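Local coordinates for protein neural cell adhesion molecule 1, 140 kDa isoform (Homo sapiens, PDB 2E3V) that probably contributes to neural cell adhesion as a membrane glycoprotein, represented here by its first fibronectin type III domain, at residues F27-A32 / L84-G89; V69-L74 / Y80-A85. One frame throughout, in Å; residues are numbered along the deposited sequence.

Interaction 1 (F27-A32 / L84-G89); sequences FDEPEA and LAALNG
Phe27 and Leu84 meet through one methyl group. Outward along the phenylalanine, CB lies 3.7 Å from Leu84 CD2 and CG slightly nearer. The closest approach is ring atom CD2 of Phe27, 3.4 Å from Leu84 CD2. By CE2 the gap to Leu84 CD2 has widened to 4.1 Å, so the methyl meets the ring obliquely, close to the CB end. The two side chains run at about a right angle to each other. With chi1 at 61°, CG of Phe27 stands between its own backbone N and carbonyl carbon, and the ring lies in the gap between the sheets, where it also meets the ring of Tyr41. Ala43 and Ile13 also touch the Leu84 side chain.

Two residues further along the chain from each, just past the end of strand 23-28, Glu29 reaches Ala86. Its chain bends at chi2 (71°), and the carboxylate comes down on the alanine methyl, with OE2 3.7 Å from Ala86 CB. No hydrogen bond crosses between the segments. Ile38, Tyr41 and Pro11 also touch the Glu29 side chain; Glu29 is partly exposed, whereas Phe27, Leu84 and Ala86 are buried. This is the facing of the two sheets of a fibronectin type III beta sandwich: strand 23-28 from the three-stranded sheet lies over strand 79-88 of the four-stranded one.

Interaction 2 (V69-L74 / Y80-A85); sequences VTIVGL and YAVRLA
Leu74 lays its CD2 methyl over one face of the Tyr80 ring, 3.9 Å from the centroid and 22° off the normal, a CH-pi contact displaced toward the phenolic rim. The same methyl is 3.7 Å from Tyr80 CZ, and the phenol oxygen runs on past the leucine backbone, with Tyr80 OH 3.6 Å from Leu74 CA. In Tyr80, CG is anti to the carbonyl carbon (chi1 -68°), which sends the ring across to the opposite segment. Next along the segments, Ile71 holds out its CD1 to Val82 CG2 at 3.4 Å, tighter than ordinary van der Waals contact. Val69 and Leu84 close the row more loosely: their side chains slide past one another in opposite directions, with Val69 CG2 4.0 Å from Leu84 CD1. All six residues are buried, and no hydrogen bond joins the two segments, whose touching parts run roughly antiparallel.

A second shell surrounds these groups. Tyr80 OH is hydrogen-bonded to the backbone N of Lys75, so the phenol oxygen is tied to the turn that follows Leu74. The Phe101 ring meets the Tyr80 ring with planes about 20° apart and also touches Leu74 and Val82, while Trp45 packs on Ile71 and Leu74. A strand-borne tyrosine whose hydroxyl bonds to the backbone five residues earlier is a tyrosine corner, a hallmark of Greek key beta sandwiches and a regular feature of fibronectin type III domains at this crossing between the sheets.

Overall arrangement
From the N terminus the chain forms strands 12-18 and 23-28, the latter running into 27-32, then builds strands 38-47 and 54-59 and helix 60-64 before reaching 69-74. A short connection of five residues crosses to the other sheet, and 80-85 turns back to close interaction 2. Strand 79-88 simply continues, and its later part closes the much longer loop of interaction 1, inside which interaction 2 nests, sharing Leu84 and Ala85. Their centres are 16 Å apart, yet they touch directly: Phe27 CE2 lies 4.1 Å from Val69 CG1, on neighbouring strands. Together they fasten strands 23-28 and 68-71 of one sheet to strand 79-88 of the other.

Interaction 1 (F27-A32 / L84-G89)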
loop_
_atom_site.group_PDB
_atom_site.type_symbol
_atom_site.label_atom_id
_atom_site.label_comp_id
_atom_site.label_asym_id
_atom_site.label_seq_id
_atom_site.Cartn_x
_atom_site.Cartn_y
_atom_site.Cartn_z
ATOM N N PHE A 27 -4.932 3.446 -4.559
ATOM C CA PHE A 27 -5.769 4.011 -3.532
ATOM C C PHE A 27 -6.208 5.404 -3.938
ATOM O O PHE A 27 -5.669 6.006 -4.880
ATOM C CB PHE A 27 -4.962 4.105 -2.225
ATOM C CG PHE A 27 -3.744 4.995 -2.336
ATOM C CD1 PHE A 27 -3.832 6.359 -2.069
ATOM C CD2 PHE A 27 -2.518 4.468 -2.728
ATOM C CE1 PHE A 27 -2.704 7.179 -2.192
ATOM C CE2 PHE A 27 -1.391 5.284 -2.853
ATOM C CZ PHE A 27 -1.487 6.636 -2.582
ATOM N N ASP A 28 -7.202 5.912 -3.229
ATOM C CA ASP A 28 -7.589 7.287 -3.403
ATOM C C ASP A 28 -7.337 7.977 -2.082
ATOM O O ASP A 28 -7.382 7.354 -1.018
ATOM C CB ASP A 28 -9.049 7.428 -3.868
ATOM C CG ASP A 28 -10.061 6.990 -2.823
ATOM O OD1 ASP A 28 -10.547 5.849 -2.924
ATOM O OD2 ASP A 28 -10.390 7.788 -1.918
ATOM N N GLU A 29 -7.075 9.272 -2.169
ATOM C CA GLU A 29 -6.825 10.109 -1.014
ATOM C C GLU A 29 -7.317 11.507 -1.380
ATOM O O GLU A 29 -7.078 11.951 -2.503
ATOM C CB GLU A 29 -5.322 10.116 -0.728
ATOM C CG GLU A 29 -4.863 11.021 0.399
ATOM C CD GLU A 29 -5.266 10.533 1.772
ATOM O OE1 GLU A 29 -5.736 9.385 1.887
ATOM O OE2 GLU A 29 -5.118 11.303 2.744
ATOM N N PRO A 30 -8.007 12.207 -0.453
ATOM C CA PRO A 30 -8.493 13.549 -0.802
ATOM C C PRO A 30 -7.389 14.502 -1.264
ATOM O O PRO A 30 -6.236 14.396 -0.817
ATOM C CB PRO A 30 -9.116 14.041 0.505
ATOM C CG PRO A 30 -9.539 12.789 1.191
ATOM C CD PRO A 30 -8.406 11.842 0.918
ATOM N N GLU A 31 -7.745 15.405 -2.177
ATOM C CA GLU A 31 -6.802 16.395 -2.701
ATOM C C GLU A 31 -6.396 17.360 -1.590
ATOM O O GLU A 31 -7.235 17.774 -0.783
ATOM C CB GLU A 31 -7.399 17.168 -3.892
ATOM C CG GLU A 31 -7.839 16.299 -5.094
ATOM C CD GLU A 31 -6.701 15.520 -5.759
ATOM O OE1 GLU A 31 -5.520 15.889 -5.567
ATOM O OE2 GLU A 31 -6.986 14.534 -6.481
ATOM N N ALA A 32 -5.107 17.694 -1.549
ATOM C CA ALA A 32 -4.550 18.600 -0.541
ATOM C C ALA A 32 -5.246 19.959 -0.574
ATOM O O ALA A 32 -5.523 20.500 -1.649
ATOM C CB ALA A 32 -3.046 18.761 -0.740
ATOM N N LEU A 84 -2.753 1.267 4.314
ATOM C CA LEU A 84 -1.993 2.461 3.977
ATOM C C LEU A 84 -2.334 3.624 4.878
ATOM O O LEU A 84 -3.469 3.766 5.302
ATOM C CB LEU A 84 -2.346 2.887 2.550
ATOM C CG LEU A 84 -1.582 2.533 1.290
ATOM C CD1 LEU A 84 -0.934 1.156 1.293
ATOM C CD2 LEU A 84 -2.555 2.671 0.148
ATOM N N ALA A 85 -1.339 4.452 5.167
ATOM C CA ALA A 85 -1.554 5.697 5.882
ATOM C C ALA A 85 -0.830 6.817 5.139
ATOM O O ALA A 85 0.171 6.581 4.453
ATOM C CB ALA A 85 -1.065 5.599 7.304
ATOM N N ALA A 86 -1.350 8.030 5.282
ATOM C CA ALA A 86 -0.755 9.217 4.686
ATOM C C ALA A 86 -0.117 10.075 5.770
ATOM O O ALA A 86 -0.599 10.120 6.904
ATOM C CB ALA A 86 -1.816 10.020 3.927
ATOM N N LEU A 87 0.965 10.753 5.407
ATOM C CA LEU A 87 1.686 11.641 6.302
ATOM C C LEU A 87 1.740 13.036 5.701
ATOM O O LEU A 87 2.061 13.194 4.528
ATOM C CB LEU A 87 3.128 11.141 6.506
ATOM C CG LEU A 87 4.176 12.109 7.089
ATOM C CD1 LEU A 87 4.015 12.270 8.587
ATOM C CD2 LEU A 87 5.595 11.637 6.792
ATOM N N ASN A 88 1.426 14.042 6.509
ATOM C CA ASN A 88 1.634 15.426 6.105
ATOM C C ASN A 88 2.482 16.129 7.161
ATOM O O ASN A 88 3.072 15.465 8.021
ATOM C CB ASN A 88 0.305 16.150 5.820
ATOM C CG ASN A 88 -0.604 16.243 7.036
ATOM O OD1 ASN A 88 -0.206 15.935 8.162
ATOM N ND2 ASN A 88 -1.839 16.673 6.808
ATOM N N GLY A 89 2.549 17.456 7.095
ATOM C CA GLY A 89 3.316 18.246 8.061
ATOM C C GLY A 89 2.854 18.098 9.502
ATOM O O GLY A 89 3.649 18.257 10.433
#

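Interaction 2 (V69-L74 / Y80-A85)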
loop_
_atom_site.group_PDB
_atom_site.type_symbol
_atom_site.label_atom_id
_atom_site.label_comp_id
_atom_site.label_asym_id
_atom_site.label_seq_id
_atom_site.Cartn_x
_atom_site.Cartn_y
_atom_site.Cartn_z
ATOM N N VAL A 69 1.207 2.602 -4.788
ATOM C CA VAL A 69 2.449 2.157 -4.157
ATOM C C VAL A 69 2.670 0.692 -4.541
ATOM O O VAL A 69 1.722 -0.077 -4.673
ATOM C CB VAL A 69 2.469 2.368 -2.610
ATOM C CG1 VAL A 69 2.377 3.862 -2.281
ATOM C CG2 VAL A 69 1.372 1.579 -1.911
ATOM N N THR A 70 3.922 0.314 -4.747
ATOM C CA THR A 70 4.229 -1.050 -5.105
ATOM C C THR A 70 4.932 -1.707 -3.934
ATOM O O THR A 70 5.916 -1.185 -3.412
ATOM C CB THR A 70 5.110 -1.134 -6.357
ATOM O OG1 THR A 70 4.423 -0.515 -7.445
ATOM C CG2 THR A 70 5.423 -2.600 -6.719
ATOM N N ILE A 71 4.391 -2.838 -3.520
ATOM C CA ILE A 71 4.980 -3.637 -2.461
ATOM C C ILE A 71 5.786 -4.722 -3.143
ATOM O O ILE A 71 5.319 -5.340 -4.102
ATOM C CB ILE A 71 3.909 -4.260 -1.566
ATOM C CG1 ILE A 71 3.065 -3.161 -0.913
ATOM C CG2 ILE A 71 4.571 -5.177 -0.522
ATOM C CD1 ILE A 71 1.790 -3.662 -0.309
ATOM N N VAL A 72 7.005 -4.939 -2.660
ATOM C CA VAL A 72 7.906 -5.919 -3.262
ATOM C C VAL A 72 8.392 -6.923 -2.217
ATOM O O VAL A 72 8.136 -6.756 -1.028
ATOM C CB VAL A 72 9.115 -5.235 -3.971
ATOM C CG1 VAL A 72 8.625 -4.168 -4.967
ATOM C CG2 VAL A 72 10.085 -4.628 -2.953
ATOM N N GLY A 73 9.059 -7.973 -2.679
ATOM C CA GLY A 73 9.639 -8.983 -1.787
ATOM C C GLY A 73 8.602 -9.901 -1.186
ATOM O O GLY A 73 8.794 -10.436 -0.089
ATOM N N LEU A 74 7.502 -10.084 -1.914
ATOM C CA LEU A 74 6.420 -10.958 -1.475
ATOM C C LEU A 74 6.640 -12.402 -1.913
ATOM O O LEU A 74 7.450 -12.675 -2.799
ATOM C CB LEU A 74 5.091 -10.455 -2.025
ATOM C CG LEU A 74 4.742 -9.008 -1.679
ATOM C CD1 LEU A 74 3.441 -8.620 -2.356
ATOM C CD2 LEU A 74 4.664 -8.820 -0.166
ATOM N N TYR A 80 -2.095 -11.804 1.409
ATOM C CA TYR A 80 -1.646 -10.699 2.249
ATOM C C TYR A 80 -2.766 -9.722 2.563
ATOM O O TYR A 80 -3.641 -9.482 1.734
ATOM C CB TYR A 80 -0.554 -9.888 1.541
ATOM C CG TYR A 80 0.740 -10.620 1.353
ATOM C CD1 TYR A 80 1.756 -10.523 2.301
ATOM C CD2 TYR A 80 0.951 -11.420 0.232
ATOM C CE1 TYR A 80 2.949 -11.213 2.138
ATOM C CE2 TYR A 80 2.142 -12.106 0.055
ATOM C CZ TYR A 80 3.138 -11.996 1.012
ATOM O OH TYR A 80 4.314 -12.683 0.850
ATOM N N ALA A 81 -2.722 -9.166 3.767
ATOM C CA ALA A 81 -3.538 -8.023 4.112
ATOM C C ALA A 81 -2.659 -6.839 3.784
ATOM O O ALA A 81 -1.434 -6.929 3.885
ATOM C CB ALA A 81 -3.864 -8.025 5.605
ATOM N N VAL A 82 -3.263 -5.736 3.366
ATOM C CA VAL A 82 -2.494 -4.537 3.091
ATOM C C VAL A 82 -3.288 -3.319 3.544
ATOM O O VAL A 82 -4.524 -3.286 3.433
ATOM C CB VAL A 82 -2.061 -4.430 1.593
ATOM C CG1 VAL A 82 -3.266 -4.431 0.652
ATOM C CG2 VAL A 82 -1.184 -3.192 1.357
ATOM N N ARG A 83 -2.577 -2.342 4.089
ATOM C CA ARG A 83 -3.197 -1.094 4.514
ATOM C C ARG A 83 -2.219 0.051 4.299
ATOM O O ARG A 83 -1.007 -0.173 4.128
ATOM C CB ARG A 83 -3.639 -1.170 5.976
ATOM C CG ARG A 83 -2.529 -1.542 6.938
ATOM C CD ARG A 83 -3.096 -1.854 8.308
ATOM N NE ARG A 83 -2.048 -2.010 9.309
ATOM C CZ ARG A 83 -2.258 -2.401 10.564
ATOM N NH1 ARG A 83 -3.487 -2.675 10.984
ATOM N NH2 ARG A 83 -1.232 -2.513 11.404
ATOM N N LEU A 84 -2.753 1.267 4.314
ATOM C CA LEU A 84 -1.993 2.461 3.977
ATOM C C LEU A 84 -2.334 3.624 4.878
ATOM O O LEU A 84 -3.469 3.766 5.302
ATOM C CB LEU A 84 -2.346 2.887 2.550
ATOM C CG LEU A 84 -1.582 2.533 1.290
ATOM C CD1 LEU A 84 -0.934 1.156 1.293
ATOM C CD2 LEU A 84 -2.555 2.671 0.148
ATOM N N ALA A 85 -1.339 4.452 5.167
ATOM C CA ALA A 85 -1.554 5.697 5.882
ATOM C C ALA A 85 -0.830 6.817 5.139
ATOM O O ALA A 85 0.171 6.581 4.453
ATOM C CB ALA A 85 -1.065 5.599 7.304
#